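Local coordinates for endonuclease V isoform X2 (PDB 6OZI), which probably cleaves nucleic acid strands near inosine in a metal-dependent reaction, as an endonuclease V of the RNase H clan, at residues E11-Q16 / S83-F88; E17-K22 / R124-A129; N118-I123 / K182-A187. The protein carries 1 engineered substitution. One frame throughout, in Å; residues are numbered along the deposited sequence.

How the contacts relate
Three contacts illustrate how separate base-contacting segments are tied to the rest of the fold. From the N terminus, helix 6-19 supplies both 11-16 and 17-22. Contact 1 closes the long loop from 11-16 to 83-88, the approach to helix 86-104, and contact 2 carries the end of the same helix on to 124-129, ahead of helix 128-136; because their segments alternate along the chain, the two loops cross. Contact 3 joins 118-123 to 182-187 at strand 184-190; it crosses contact 2 but follows contact 1 in series. Side chains link neighbours: Gln-16 with Arg-124, Arg-125 with Glu-184. Segments 83-88, 118-123 and 124-129 all approach the inosine of chain C.

Contact 1 of 3, residues E11-Q16 / S83-F88; sequences EWNSKQ and SSYLAF. With nucleotides of chain C.
Trp-12 and Phe-88 lie almost flat on one another, in a face-to-face stack of the indole five-membered ring on the phenyl. The centroids of these two rings are 3.6 Å apart and their planes only 15° from parallel, with the indole CD1 over the middle of the phenyl face. Their side chains run past each other in opposite directions. The first torsion of Trp-12 (chi1 -77°) sets CG anti to the carbonyl carbon, swinging the indole off helix 6-19 and across the start of helix 86-104. Its six-membered part leans obliquely on Tyr-85, where CE3 of Trp-12 comes 3.5 Å from CD1 of Tyr-85. Lys-15 adds its aliphatic CD, 3.7 Å from CE1 of Phe-88, while its NZ turns back to a salt bridge with Glu-11.

Polar bonds frame this aromatic cluster. The hydroxyl of Tyr-85 donates to OD1 of Asn-13 over 2.5 Å, on a lone pair in the carbonyl plane. Gln-16 reaches forward with an extended chain, and its NE2 gives a nearly straight bond of 2.9 Å to the backbone O of Ser-84 (165° at the hydrogen), with the Ser-84 oxygen close to the Gln-16 amide plane. Its other end, OE1, accepts from Arg-124, so both ends of the amide are held and its flip is fixed. The same Ser-84 carbonyl also takes a hydrogen bond from His-122.

Ser-84 N donates to N7 of the inosine of chain C at 2.8 Å, and Leu-86 N donates to its O6 at 3.3 Å. Helix 6-19 thus packs against, and hydrogen-bonds to, the segment whose main-chain amides meet the base, consistent with holding it in place; here this forms one side of the pocket that holds the inosine.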
loop_
_atom_site.group_PDB
_atom_site.type_symbol
_atom_site.label_atom_id
_atom_site.label_comp_id
_atom_site.label_asym_id
_atom_site.label_seq_id
_atom_site.Cartn_x
_atom_site.Cartn_y
_atom_site.Cartn_z
ATOM N N GLU A 11 -4.149 -13.107 34.754
ATOM C CA GLU A 11 -4.464 -14.452 34.274
ATOM C C GLU A 11 -3.574 -14.851 33.101
ATOM O O GLU A 11 -3.062 -15.980 33.049
ATOM C CB GLU A 11 -5.936 -14.515 33.868
ATOM C CG GLU A 11 -6.415 -15.884 33.447
ATOM C CD GLU A 11 -7.857 -15.867 32.967
ATOM O OE1 GLU A 11 -8.737 -15.352 33.696
ATOM O OE2 GLU A 11 -8.104 -16.349 31.840
ATOM N N TRP A 12 -3.382 -13.936 32.148
ATOM C CA TRP A 12 -2.533 -14.211 30.993
ATOM C C TRP A 12 -1.097 -14.490 31.422
ATOM O O TRP A 12 -0.460 -15.435 30.933
ATOM C CB TRP A 12 -2.590 -13.026 30.026
ATOM C CG TRP A 12 -3.840 -12.970 29.195
ATOM C CD1 TRP A 12 -4.725 -13.983 28.981
ATOM C CD2 TRP A 12 -4.348 -11.835 28.486
ATOM N NE1 TRP A 12 -5.738 -13.560 28.158
ATOM C CE2 TRP A 12 -5.535 -12.243 27.842
ATOM C CE3 TRP A 12 -3.906 -10.518 28.317
ATOM C CZ2 TRP A 12 -6.290 -11.382 27.048
ATOM C CZ3 TRP A 12 -4.655 -9.666 27.531
ATOM C CH2 TRP A 12 -5.839 -10.099 26.909
ATOM N N ASN A 13 -0.569 -13.671 32.334
ATOM C CA ASN A 13 0.766 -13.910 32.875
ATOM C C ASN A 13 0.861 -15.291 33.507
ATOM O O ASN A 13 1.857 -16.002 33.320
ATOM C CB ASN A 13 1.118 -12.829 33.895
ATOM C CG ASN A 13 1.345 -11.467 33.248
ATOM O OD1 ASN A 13 1.474 -11.355 32.023
ATOM N ND2 ASN A 13 1.394 -10.425 34.069
ATOM N N SER A 14 -0.172 -15.693 34.252
ATOM C CA SER A 14 -0.142 -16.996 34.906
ATOM C C SER A 14 -0.112 -18.132 33.887
ATOM O O SER A 14 0.717 -19.051 33.982
ATOM C CB SER A 14 -1.337 -17.131 35.846
ATOM O OG SER A 14 -1.479 -18.470 36.268
ATOM N N LYS A 15 -1.015 -18.091 32.898
ATOM C CA LYS A 15 -1.022 -19.121 31.861
ATOM C C LYS A 15 0.327 -19.198 31.158
ATOM O O LYS A 15 0.840 -20.293 30.884
ATOM C CB LYS A 15 -2.121 -18.845 30.837
ATOM C CG LYS A 15 -3.547 -19.018 31.335
ATOM C CD LYS A 15 -4.459 -18.015 30.614
ATOM C CE LYS A 15 -5.898 -18.491 30.476
ATOM N NZ LYS A 15 -6.716 -17.469 29.754
ATOM N N GLN A 16 0.920 -18.041 30.866
ATOM C CA GLN A 16 2.223 -18.040 30.211
ATOM C C GLN A 16 3.284 -18.683 31.098
ATOM O O GLN A 16 4.098 -19.486 30.624
ATOM C CB GLN A 16 2.604 -16.610 29.837
ATOM C CG GLN A 16 1.791 -16.065 28.677
ATOM C CD GLN A 16 2.115 -14.626 28.331
ATOM O OE1 GLN A 16 2.724 -13.905 29.122
ATOM N NE2 GLN A 16 1.693 -14.193 27.145
ATOM N N SER A 83 1.027 -5.953 23.206
ATOM C CA SER A 83 2.327 -6.603 23.102
ATOM C C SER A 83 2.565 -7.479 24.326
ATOM O O SER A 83 2.189 -7.122 25.447
ATOM C CB SER A 83 3.450 -5.574 22.948
ATOM O OG SER A 83 3.528 -4.727 24.075
ATOM N N SER A 84 3.177 -8.637 24.092
ATOM C CA SER A 84 3.418 -9.742 25.019
ATOM C C SER A 84 2.183 -10.625 25.194
ATOM O O SER A 84 2.285 -11.652 25.886
ATOM C CB SER A 84 3.899 -9.283 26.407
ATOM O OG SER A 84 5.166 -8.662 26.317
ATOM N N TYR A 85 1.046 -10.310 24.553
ATOM C CA TYR A 85 -0.189 -11.077 24.715
ATOM C C TYR A 85 -0.864 -11.378 23.376
ATOM O O TYR A 85 -2.079 -11.594 23.328
ATOM C CB TYR A 85 -1.156 -10.346 25.648
ATOM C CG TYR A 85 -0.534 -10.041 26.988
ATOM C CD1 TYR A 85 -0.486 -11.002 27.985
ATOM C CD2 TYR A 85 0.030 -8.794 27.249
ATOM C CE1 TYR A 85 0.101 -10.729 29.211
ATOM C CE2 TYR A 85 0.620 -8.511 28.475
ATOM C CZ TYR A 85 0.657 -9.481 29.444
ATOM O OH TYR A 85 1.235 -9.214 30.662
ATOM N N LEU A 86 -0.085 -11.416 22.290
ATOM C CA LEU A 86 -0.629 -11.686 20.960
ATOM C C LEU A 86 -1.305 -13.053 20.897
ATOM O O LEU A 86 -2.297 -13.242 20.161
ATOM C CB LEU A 86 0.505 -11.592 19.930
ATOM C CG LEU A 86 0.230 -11.917 18.462
ATOM C CD1 LEU A 86 -0.831 -10.971 17.897
ATOM C CD2 LEU A 86 1.512 -11.844 17.640
ATOM N N ALA A 87 -0.775 -14.012 21.665
ATOM C CA ALA A 87 -1.261 -15.384 21.610
ATOM C C ALA A 87 -2.740 -15.454 21.943
ATOM O O ALA A 87 -3.505 -16.142 21.265
ATOM C CB ALA A 87 -0.454 -16.261 22.564
ATOM N N PHE A 88 -3.164 -14.757 22.995
ATOM C CA PHE A 88 -4.565 -14.832 23.385
ATOM C C PHE A 88 -5.469 -14.195 22.344
ATOM O O PHE A 88 -6.659 -14.518 22.286
ATOM C CB PHE A 88 -4.737 -14.197 24.766
ATOM C CG PHE A 88 -3.845 -14.815 25.812
ATOM C CD1 PHE A 88 -4.203 -16.006 26.425
ATOM C CD2 PHE A 88 -2.634 -14.233 26.151
ATOM C CE1 PHE A 88 -3.384 -16.593 27.372
ATOM C CE2 PHE A 88 -1.807 -14.819 27.098
ATOM C CZ PHE A 88 -2.186 -15.997 27.707
ATOM P P DI C 5 5.691 -4.122 19.455
ATOM O OP1 DI C 5 6.314 -3.060 18.592
ATOM O OP2 DI C 5 4.207 -3.911 19.629
ATOM O "O5'" DI C 5 6.044 -5.626 18.879
ATOM C "C5'" DI C 5 7.237 -5.856 18.173
ATOM C "C4'" DI C 5 7.147 -7.186 17.443
ATOM O "O4'" DI C 5 7.007 -8.353 18.559
ATOM C "C3'" DI C 5 6.089 -7.256 16.658
ATOM O "O3'" DI C 5 6.392 -7.992 15.388
ATOM C "C2'" DI C 5 5.022 -8.062 17.438
ATOM C "C1'" DI C 5 5.861 -8.965 18.365
ATOM N N9 DI C 5 5.129 -9.139 19.630
ATOM C C8 DI C 5 4.610 -8.357 20.589
ATOM N N7 DI C 5 4.034 -9.177 21.494
ATOM C C5 DI C 5 4.198 -10.427 21.093
ATOM C C6 DI C 5 3.768 -11.762 21.700
ATOM O O6 DI C 5 3.163 -11.805 22.715
ATOM N N1 DI C 5 4.088 -12.971 21.027
ATOM C C2 DI C 5 4.807 -12.940 19.788
ATOM N N3 DI C 5 5.209 -11.668 19.213
ATOM C C4 DI C 5 4.878 -10.407 19.920
#

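Contact 2 of 3, residues E17-K22 / R124-A129; sequences EELRDK and RRCGAA. With nucleotides of chain C.
The guanidinium of Arg-20 lies over the backbone carbonyl of Arg-124, whose O stands above the middle of its face, too poorly angled for a hydrogen bond. With CG of Arg-20 set between its backbone N and carbonyl carbon (chi1 59°), the chain folds over the backbone of 124-125, and NH2 of Arg-20 comes 3.3 Å from CG of Arg-125. The charged end of Arg-125 leads away to Asp-153 and Glu-184, which probably eases the proximity of two like charges.

The salt bridge here is internal to the helical segment. Arg-20 NH1 bonds at 3.2 Å to OE1 of Glu-17, one turn earlier, on its syn side and 30° out of the carboxylate plane. The other oxygen, OE2 of Glu-17, rests 3.4 Å from CG of Arg-124, against the methylene chain; the guanidinium of Arg-124 goes instead to Gln-16.

A water supplies the polar bridge, donating to the backbone O of Arg-20 at 2.8 Å and to the backbone O of Arg-125 at 2.9 Å. Apolar contact is slight, and the side chain of Leu-19 packs on helix 128-136.

Gly-127 occupies the N-cap position of that helix. Ala-128 N lies 2.8 Å from N1 of the inosine of chain C, so one wall of the base pocket is a helix N-terminus.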
loop_
_atom_site.group_PDB
_atom_site.type_symbol
_atom_site.label_atom_id
_atom_site.label_comp_id
_atom_site.label_asym_id
_atom_site.label_seq_id
_atom_site.Cartn_x
_atom_site.Cartn_y
_atom_site.Cartn_z
ATOM N N GLU A 17 3.252 -18.392 32.402
ATOM C CA GLU A 17 4.232 -18.992 33.304
ATOM C C GLU A 17 4.088 -20.507 33.356
ATOM O O GLU A 17 5.091 -21.224 33.440
ATOM C CB GLU A 17 4.113 -18.399 34.711
ATOM C CG GLU A 17 4.585 -16.958 34.843
ATOM C CD GLU A 17 6.100 -16.801 34.694
ATOM O OE1 GLU A 17 6.828 -17.820 34.683
ATOM O OE2 GLU A 17 6.560 -15.645 34.600
ATOM N N GLU A 18 2.859 -21.022 33.311
ATOM C CA GLU A 18 2.748 -22.478 33.343
ATOM C C GLU A 18 3.095 -23.123 32.000
ATOM O O GLU A 18 3.549 -24.275 31.977
ATOM C CB GLU A 18 1.362 -22.908 33.840
ATOM C CG GLU A 18 0.199 -22.764 32.894
ATOM C CD GLU A 18 -1.075 -23.341 33.511
ATOM O OE1 GLU A 18 -1.011 -23.787 34.682
ATOM O OE2 GLU A 18 -2.129 -23.358 32.837
ATOM N N LEU A 19 2.899 -22.415 30.879
ATOM C CA LEU A 19 3.216 -22.990 29.572
ATOM C C LEU A 19 4.703 -22.946 29.230
ATOM O O LEU A 19 5.181 -23.815 28.491
ATOM C CB LEU A 19 2.455 -22.266 28.458
ATOM C CG LEU A 19 1.044 -22.690 28.088
ATOM C CD1 LEU A 19 0.551 -21.842 26.926
ATOM C CD2 LEU A 19 1.041 -24.160 27.704
ATOM N N ARG A 20 5.445 -21.957 29.739
ATOM C CA ARG A 20 6.775 -21.684 29.196
ATOM C C ARG A 20 7.702 -22.899 29.253
ATOM O O ARG A 20 8.522 -23.081 28.349
ATOM C CB ARG A 20 7.405 -20.483 29.916
ATOM C CG ARG A 20 7.570 -20.655 31.415
ATOM C CD ARG A 20 8.009 -19.360 32.099
ATOM N NE ARG A 20 9.340 -18.944 31.683
ATOM C CZ ARG A 20 9.910 -17.798 32.038
ATOM N NH1 ARG A 20 9.262 -16.946 32.821
ATOM N NH2 ARG A 20 11.130 -17.506 31.607
ATOM N N ASP A 21 7.579 -23.757 30.268
ATOM C CA ASP A 21 8.494 -24.895 30.344
ATOM C C ASP A 21 8.130 -26.016 29.380
ATOM O O ASP A 21 8.907 -26.969 29.246
ATOM C CB ASP A 21 8.575 -25.453 31.774
ATOM C CG ASP A 21 7.393 -26.343 32.134
ATOM O OD1 ASP A 21 6.262 -26.074 31.670
ATOM O OD2 ASP A 21 7.589 -27.312 32.902
ATOM N N LYS A 22 6.984 -25.924 28.707
ATOM C CA LYS A 22 6.597 -26.915 27.717
ATOM C C LYS A 22 7.154 -26.604 26.335
ATOM O O LYS A 22 7.088 -27.459 25.445
ATOM C CB LYS A 22 5.069 -27.015 27.637
ATOM C CG LYS A 22 4.396 -27.327 28.969
ATOM C CD LYS A 22 4.948 -28.593 29.588
ATOM C CE LYS A 22 4.268 -28.888 30.916
ATOM N NZ LYS A 22 4.331 -27.719 31.839
ATOM N N ARG A 124 8.360 -13.466 29.091
ATOM C CA ARG A 124 8.215 -14.697 29.854
ATOM C C ARG A 124 8.507 -15.931 29.002
ATOM O O ARG A 124 8.054 -17.031 29.330
ATOM C CB ARG A 124 6.823 -14.775 30.485
ATOM C CG ARG A 124 6.634 -13.862 31.713
ATOM C CD ARG A 124 5.155 -13.692 32.094
ATOM N NE ARG A 124 4.371 -13.066 31.028
ATOM C CZ ARG A 124 4.225 -11.752 30.858
ATOM N NH1 ARG A 124 4.813 -10.891 31.683
ATOM N NH2 ARG A 124 3.490 -11.296 29.852
ATOM N N ARG A 125 9.265 -15.762 27.914
ATOM C CA ARG A 125 9.732 -16.866 27.071
ATOM C C ARG A 125 8.575 -17.694 26.517
ATOM O O ARG A 125 8.672 -18.913 26.377
ATOM C CB ARG A 125 10.716 -17.755 27.833
ATOM C CG ARG A 125 11.912 -17.009 28.400
ATOM C CD ARG A 125 12.704 -16.282 27.309
ATOM N NE ARG A 125 13.981 -15.805 27.833
ATOM C CZ ARG A 125 14.181 -14.587 28.331
ATOM N NH1 ARG A 125 13.188 -13.699 28.361
ATOM N NH2 ARG A 125 15.378 -14.256 28.802
ATOM N N CYS A 126 7.491 -17.023 26.150
ATOM C CA CYS A 126 6.280 -17.683 25.692
ATOM C C CYS A 126 5.534 -16.770 24.718
ATOM O O CYS A 126 4.374 -16.410 24.929
ATOM C CB CYS A 126 5.409 -18.061 26.890
ATOM S SG CYS A 126 3.939 -19.057 26.510
ATOM N N GLY A 127 6.199 -16.373 23.632
ATOM C CA GLY A 127 5.540 -15.582 22.613
ATOM C C GLY A 127 4.525 -16.409 21.840
ATOM O O GLY A 127 4.450 -17.634 21.963
ATOM N N ALA A 128 3.746 -15.712 21.001
ATOM C CA ALA A 128 2.598 -16.336 20.340
ATOM C C ALA A 128 3.006 -17.534 19.492
ATOM O O ALA A 128 2.291 -18.540 19.458
ATOM C CB ALA A 128 1.850 -15.306 19.489
ATOM N N ALA A 129 4.153 -17.459 18.812
ATOM C CA ALA A 129 4.574 -18.578 17.971
ATOM C C ALA A 129 4.775 -19.839 18.809
ATOM O O ALA A 129 4.323 -20.934 18.442
ATOM C CB ALA A 129 5.851 -18.219 17.216
ATOM P P DI C 5 5.691 -4.122 19.455
ATOM O OP1 DI C 5 6.314 -3.060 18.592
ATOM O OP2 DI C 5 4.207 -3.911 19.629
ATOM O "O5'" DI C 5 6.044 -5.626 18.879
ATOM C "C5'" DI C 5 7.237 -5.856 18.173
ATOM C "C4'" DI C 5 7.147 -7.186 17.443
ATOM O "O4'" DI C 5 7.007 -8.353 18.559
ATOM C "C3'" DI C 5 6.089 -7.256 16.658
ATOM O "O3'" DI C 5 6.392 -7.992 15.388
ATOM C "C2'" DI C 5 5.022 -8.062 17.438
ATOM C "C1'" DI C 5 5.861 -8.965 18.365
ATOM N N9 DI C 5 5.129 -9.139 19.630
ATOM C C8 DI C 5 4.610 -8.357 20.589
ATOM N N7 DI C 5 4.034 -9.177 21.494
ATOM C C5 DI C 5 4.198 -10.427 21.093
ATOM C C6 DI C 5 3.768 -11.762 21.700
ATOM O O6 DI C 5 3.163 -11.805 22.715
ATOM N N1 DI C 5 4.088 -12.971 21.027
ATOM C C2 DI C 5 4.807 -12.940 19.788
ATOM N N3 DI C 5 5.209 -11.668 19.213
ATOM C C4 DI C 5 4.878 -10.407 19.920
HETATM O O HOH W 1 10.187 -21.164 27.269
#

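Contact 3 of 3, residues N118-I123 / K182-A187; sequences NGFFHI and KNEVLA. With nucleotides of chain C.
OE2 of Glu-184 is held in a salt bridge by NE of Arg-125, while the other oxygen of the same carboxylate, OE1, meets the edge of Phe-120. OE1 of Glu-184 lies in the plane of the phenyl ring, 3.5 Å from CZ of Phe-120, and from that in-plane position it faces the ring's slightly positive rim; OE2 of Glu-184 is 3.7 Å from the same carbon. The carboxylate and the ring stand 83° apart, nearly perpendicular. Beyond CG the Glu-184 chain is extended, which carries the acid from its strand to the phenyl edge. The backbone O of Val-185 meets that rim too, 3.6 Å from CE2 of Phe-120. Arg-125 completes the cluster through a cation-pi contact with Phe-120, as does Arg-25.

These residues bind the loop between strand 112-116 and helix 128-136 to strand 184-190, which in this RNase H-like sheet runs antiparallel between 200-206 and 174-179. A classic beta bulge interrupts the strand where Leu-186 and Ala-187 both face Ile-177, and across from it Phe-121 centres an inverse gamma turn.

The apolar half of the contact gathers at that bulge. Phe-121, with CG anti to its backbone nitrogen (chi1 -175°), has both CB atoms on the same side of its ring: CB of Ala-187 lies 3.5 Å from CD2 of Phe-121, and CB of Leu-186 lies 3.8 Å from CD1 of Phe-121. The Leu-186 side chain divides its contacts, CD1 meeting Phe-121 and CD2 standing 3.8 Å from CE2 of Phe-120, and it crosses each ring's side chain at about a right angle.

On the far side of the loop, Asn-118 N comes within 2.9 Å of N3 of the inosine of chain C, and His-122 turns the edge of its imidazole toward O6 of that base.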
loop_
_atom_site.group_PDB
_atom_site.type_symbol
_atom_site.label_atom_id
_atom_site.label_comp_id
_atom_site.label_asym_id
_atom_site.label_seq_id
_atom_site.Cartn_x
_atom_site.Cartn_y
_atom_site.Cartn_z
ATOM N N ASN A 118 7.113 -13.260 17.723
ATOM C CA ASN A 118 8.188 -13.942 18.423
ATOM C C ASN A 118 7.739 -15.286 18.979
ATOM O O ASN A 118 6.550 -15.538 19.195
ATOM C CB ASN A 118 8.702 -13.061 19.558
ATOM C CG ASN A 118 9.093 -11.690 19.078
ATOM O OD1 ASN A 118 9.784 -11.563 18.069
ATOM N ND2 ASN A 118 8.636 -10.652 19.776
ATOM N N GLY A 119 8.724 -16.146 19.219
ATOM C CA GLY A 119 8.503 -17.366 19.965
ATOM C C GLY A 119 9.150 -17.275 21.331
ATOM O O GLY A 119 8.583 -16.682 22.253
ATOM N N PHE A 120 10.353 -17.840 21.466
ATOM C CA PHE A 120 11.096 -17.756 22.725
ATOM C C PHE A 120 11.433 -16.310 23.082
ATOM O O PHE A 120 11.575 -15.977 24.266
ATOM C CB PHE A 120 12.365 -18.606 22.600
ATOM C CG PHE A 120 13.185 -18.719 23.866
ATOM C CD1 PHE A 120 12.694 -19.370 24.991
ATOM C CD2 PHE A 120 14.481 -18.231 23.902
ATOM C CE1 PHE A 120 13.472 -19.497 26.141
ATOM C CE2 PHE A 120 15.263 -18.354 25.047
ATOM C CZ PHE A 120 14.753 -18.981 26.168
ATOM N N PHE A 121 11.537 -15.438 22.078
ATOM C CA PHE A 121 11.953 -14.042 22.244
ATOM C C PHE A 121 10.819 -13.233 22.872
ATOM O O PHE A 121 10.125 -12.452 22.215
ATOM C CB PHE A 121 12.369 -13.487 20.884
ATOM C CG PHE A 121 12.936 -12.104 20.924
ATOM C CD1 PHE A 121 13.295 -11.507 22.119
ATOM C CD2 PHE A 121 13.126 -11.402 19.747
ATOM C CE1 PHE A 121 13.828 -10.226 22.139
ATOM C CE2 PHE A 121 13.659 -10.123 19.752
ATOM C CZ PHE A 121 14.012 -9.533 20.949
ATOM N N HIS A 122 10.685 -13.367 24.192
ATOM C CA HIS A 122 9.499 -12.886 24.885
ATOM C C HIS A 122 9.835 -12.714 26.359
ATOM O O HIS A 122 10.673 -13.441 26.899
ATOM C CB HIS A 122 8.350 -13.875 24.686
ATOM C CG HIS A 122 7.059 -13.467 25.320
ATOM N ND1 HIS A 122 6.716 -13.822 26.608
ATOM C CD2 HIS A 122 5.995 -12.795 24.820
ATOM C CE1 HIS A 122 5.513 -13.354 26.886
ATOM N NE2 HIS A 122 5.052 -12.729 25.818
ATOM N N ILE A 123 9.173 -11.745 27.004
ATOM C CA ILE A 123 9.492 -11.410 28.394
ATOM C C ILE A 123 9.379 -12.632 29.302
ATOM O O ILE A 123 10.199 -12.827 30.210
ATOM C CB ILE A 123 8.609 -10.252 28.893
ATOM C CG1 ILE A 123 8.935 -9.960 30.361
ATOM C CG2 ILE A 123 7.125 -10.556 28.669
ATOM C CD1 ILE A 123 8.284 -8.710 30.907
ATOM N N LYS A 182 19.685 -13.266 31.659
ATOM C CA LYS A 182 19.726 -14.717 31.666
ATOM C C LYS A 182 20.918 -15.299 30.918
ATOM O O LYS A 182 21.098 -16.521 30.945
ATOM C CB LYS A 182 18.424 -15.282 31.079
ATOM C CG LYS A 182 17.196 -14.887 31.872
ATOM C CD LYS A 182 17.384 -15.183 33.366
ATOM C CE LYS A 182 16.075 -15.048 34.137
ATOM N NZ LYS A 182 16.253 -15.347 35.590
ATOM N N ASN A 183 21.723 -14.469 30.244
ATOM C CA ASN A 183 22.927 -14.923 29.542
ATOM C C ASN A 183 22.578 -16.020 28.535
ATOM O O ASN A 183 23.155 -17.109 28.543
ATOM C CB ASN A 183 23.997 -15.401 30.532
ATOM C CG ASN A 183 25.365 -15.570 29.887
ATOM O OD1 ASN A 183 25.838 -14.680 29.179
ATOM N ND2 ASN A 183 26.003 -16.714 30.125
ATOM N N GLU A 184 21.604 -15.729 27.674
ATOM C CA GLU A 184 21.159 -16.698 26.683
ATOM C C GLU A 184 20.735 -15.967 25.418
ATOM O O GLU A 184 20.360 -14.791 25.451
ATOM C CB GLU A 184 19.995 -17.559 27.212
ATOM C CG GLU A 184 18.743 -16.755 27.558
ATOM C CD GLU A 184 17.593 -17.595 28.117
ATOM O OE1 GLU A 184 17.664 -18.845 28.052
ATOM O OE2 GLU A 184 16.614 -16.995 28.632
ATOM N N VAL A 185 20.785 -16.687 24.299
ATOM C CA VAL A 185 20.317 -16.154 23.025
ATOM C C VAL A 185 18.803 -16.292 22.958
ATOM O O VAL A 185 18.244 -17.365 23.221
ATOM C CB VAL A 185 20.995 -16.866 21.845
ATOM C CG1 VAL A 185 20.422 -16.353 20.522
ATOM C CG2 VAL A 185 22.510 -16.648 21.892
ATOM N N LEU A 186 18.134 -15.193 22.634
ATOM C CA LEU A 186 16.687 -15.159 22.504
ATOM C C LEU A 186 16.217 -15.316 21.068
ATOM O O LEU A 186 15.143 -15.886 20.834
ATOM C CB LEU A 186 16.147 -13.843 23.070
ATOM C CG LEU A 186 16.462 -13.524 24.537
ATOM C CD1 LEU A 186 15.822 -12.206 24.951
ATOM C CD2 LEU A 186 16.019 -14.645 25.468
ATOM N N ALA A 187 16.982 -14.794 20.112
ATOM C CA ALA A 187 16.561 -14.729 18.722
ATOM C C ALA A 187 17.778 -14.455 17.855
ATOM O O ALA A 187 18.899 -14.284 18.342
ATOM C CB ALA A 187 15.495 -13.651 18.515
ATOM P P DI C 5 5.691 -4.122 19.455
ATOM O OP1 DI C 5 6.314 -3.060 18.592
ATOM O OP2 DI C 5 4.207 -3.911 19.629
ATOM O "O5'" DI C 5 6.044 -5.626 18.879
ATOM C "C5'" DI C 5 7.237 -5.856 18.173
ATOM C "C4'" DI C 5 7.147 -7.186 17.443
ATOM O "O4'" DI C 5 7.007 -8.353 18.559
ATOM C "C3'" DI C 5 6.089 -7.256 16.658
ATOM O "O3'" DI C 5 6.392 -7.992 15.388
ATOM C "C2'" DI C 5 5.022 -8.062 17.438
ATOM C "C1'" DI C 5 5.861 -8.965 18.365
ATOM N N9 DI C 5 5.129 -9.139 19.630
ATOM C C8 DI C 5 4.610 -8.357 20.589
ATOM N N7 DI C 5 4.034 -9.177 21.494
ATOM C C5 DI C 5 4.198 -10.427 21.093
ATOM C C6 DI C 5 3.768 -11.762 21.700
ATOM O O6 DI C 5 3.163 -11.805 22.715
ATOM N N1 DI C 5 4.088 -12.971 21.027
ATOM C C2 DI C 5 4.807 -12.940 19.788
ATOM N N3 DI C 5 5.209 -11.668 19.213
ATOM C C4 DI C 5 4.878 -10.407 19.920
#